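NEQ263 (Nanoarchaeum equitans Kin4-M, PDB 5BN3) probably binds ATP as one of the two subunit types that build the catalytic core of an unusual archaeal ATP synthase. Local coordinates at residues E20-D23 with K28-V31. Sequence-based numbering, arbitrary orientation.
Sequences EVID and KAIV
I22 and A29 form an antiparallel hydrogen-bonded pair in which the branched side chain of I22 stands beside the methyl of A29, on the same face, and leans CG1 across to it. I22 CG1 sits between the backbone N and the carbonyl carbon (chi1 59°), which sets it 3.6 Å from A29 CB, while I22 CG2, turned back toward the E20 end, makes a looser diagonal contact with V31 CG2 (4.3 Å). The other face carries V21, I30, D23 and K28. There V21 CG2 meets I30 CD1 at 3.6 Å, the two side chains crossing at a slant, and the isoleucine end reaches this methyl because CG1 is anti to the carbonyl carbon and CD1 then swings across toward strand 20-23 (chi2 -63°). D23 and K28 run side by side in the same direction; one carboxylate oxygen, OD1, rests beside the extended lysine chain, 3.6 Å from K28 CG, but OD1 and K28 NZ remain 4.9 Å apart, so their opposite charges may attract only at a distance. D23 OD2 is instead hydrogen-bonded to Q57. The backbones belong to a beta hairpin, strands 20-23 and 28-35, in the antiparallel sheet of the N-terminal domain, flanked by strands 55-57 and 38-43. I22 and A29 are joined by a reciprocal pair of bonds, I22 N to A29 O and A29 N to I22 O, the second more bent (142° at the hydrogen). V31 N adds a nearly straight bond to E20 O, 2.9 Å long and in the carbonyl plane. The extended side chain of E20 carries its carboxylate to a salt bridge with R56, and to the backbone N of M17, whereas I30 packs against I197 and Y201 of helix 196-215, linking the hairpin to the nucleotide-binding domain.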
ATOM      1  N   GLU B  20      36.182   1.519  12.809  1.00 47.79           N
ATOM      2  CA  GLU B  20      37.327   2.169  13.449  1.00 47.60           C
ATOM      3  C   GLU B  20      36.949   3.454  14.192  1.00 42.60           C
ATOM      4  O   GLU B  20      36.186   4.276  13.682  1.00 48.80           O
ATOM      5  CB  GLU B  20      38.389   2.470  12.382  1.00 56.36           C
ATOM      6  CG  GLU B  20      39.636   3.189  12.859  1.00 62.84           C
ATOM      7  CD  GLU B  20      40.598   3.477  11.718  1.00 60.34           C
ATOM      8  OE1 GLU B  20      41.795   3.698  11.990  1.00 80.94           O
ATOM      9  OE2 GLU B  20      40.157   3.485  10.546  1.00 60.51           O
ATOM     10  N   VAL B  21      37.486   3.617  15.398  1.00 43.40           N
ATOM     11  CA  VAL B  21      37.291   4.838  16.174  1.00 48.07           C
ATOM     12  C   VAL B  21      38.357   5.863  15.809  1.00 59.51           C
ATOM     13  O   VAL B  21      39.551   5.565  15.844  1.00 50.11           O
ATOM     14  CB  VAL B  21      37.382   4.566  17.681  1.00 51.10           C
ATOM     15  CG1 VAL B  21      37.124   5.841  18.467  1.00 49.08           C
ATOM     16  CG2 VAL B  21      36.394   3.497  18.082  1.00 49.64           C
ATOM     17  N   ILE B  22      37.926   7.071  15.458  1.00 46.44           N
ATOM     18  CA  ILE B  22      38.863   8.139  15.129  1.00 53.62           C
ATOM     19  C   ILE B  22      38.682   9.352  16.042  1.00 62.33           C
ATOM     20  O   ILE B  22      37.556   9.780  16.311  1.00 55.95           O
ATOM     21  CB  ILE B  22      38.777   8.553  13.641  1.00 54.10           C
ATOM     22  CG1 ILE B  22      37.369   9.028  13.282  1.00 54.71           C
ATOM     23  CG2 ILE B  22      39.182   7.394  12.742  1.00 57.36           C
ATOM     24  CD1 ILE B  22      37.183   9.325  11.804  1.00 61.82           C
ATOM     25  N   ASP B  23      39.798   9.886  16.532  1.00 70.78           N
ATOM     26  CA  ASP B  23      39.770  11.062  17.392  1.00 62.94           C
ATOM     27  C   ASP B  23      39.832  12.345  16.574  1.00 62.53           C
ATOM     28  O   ASP B  23      40.685  12.497  15.698  1.00 63.84           O
ATOM     29  CB  ASP B  23      40.934  11.038  18.389  1.00 68.29           C
ATOM     30  CG  ASP B  23      40.629  10.220  19.632  1.00 86.36           C
ATOM     31  OD1 ASP B  23      39.933  10.737  20.531  1.00 95.72           O
ATOM     32  OD2 ASP B  23      41.102   9.068  19.720  1.00 92.51           O
ATOM     33  N   LYS B  28      34.885  12.332  18.969  1.00 56.17           N
ATOM     34  CA  LYS B  28      35.261  11.102  18.278  1.00 50.36           C
ATOM     35  C   LYS B  28      34.270  10.757  17.172  1.00 50.29           C
ATOM     36  O   LYS B  28      33.200  11.361  17.072  1.00 46.61           O
ATOM     37  CB  LYS B  28      35.342   9.937  19.267  1.00 51.52           C
ATOM     38  CG  LYS B  28      36.381  10.109  20.357  1.00 59.37           C
ATOM     39  CD  LYS B  28      36.333   8.949  21.339  1.00 69.47           C
ATOM     40  CE  LYS B  28      37.241   9.191  22.535  1.00 82.10           C
ATOM     41  NZ  LYS B  28      37.071   8.141  23.581  1.00 85.26           N
ATOM     42  N   ALA B  29      34.632   9.781  16.346  1.00 46.65           N
ATOM     43  CA  ALA B  29      33.748   9.298  15.289  1.00 44.51           C
ATOM     44  C   ALA B  29      33.954   7.811  15.046  1.00 48.20           C
ATOM     45  O   ALA B  29      35.005   7.261  15.372  1.00 46.19           O
ATOM     46  CB  ALA B  29      33.965  10.080  14.005  1.00 42.33           C
ATOM     47  N   ILE B  30      32.942   7.166  14.472  1.00 43.59           N
ATOM     48  CA  ILE B  30      33.038   5.761  14.099  1.00 38.74           C
ATOM     49  C   ILE B  30      32.962   5.639  12.585  1.00 37.78           C
ATOM     50  O   ILE B  30      32.028   6.153  11.970  1.00 44.95           O
ATOM     51  CB  ILE B  30      31.890   4.930  14.706  1.00 43.60           C
ATOM     52  CG1 ILE B  30      31.876   5.047  16.233  1.00 42.31           C
ATOM     53  CG2 ILE B  30      31.999   3.474  14.278  1.00 43.24           C
ATOM     54  CD1 ILE B  30      33.115   4.500  16.906  1.00 47.27           C
ATOM     55  N   VAL B  31      33.939   4.964  11.983  1.00 41.62           N
ATOM     56  CA  VAL B  31      33.913   4.715  10.544  1.00 46.59           C
ATOM     57  C   VAL B  31      32.835   3.681  10.228  1.00 41.62           C
ATOM     58  O   VAL B  31      32.895   2.551  10.709  1.00 44.44           O
ATOM     59  CB  VAL B  31      35.279   4.218  10.031  1.00 47.78           C
ATOM     60  CG1 VAL B  31      35.199   3.876   8.555  1.00 46.52           C
ATOM     61  CG2 VAL B  31      36.347   5.274  10.269  1.00 46.40           C
TER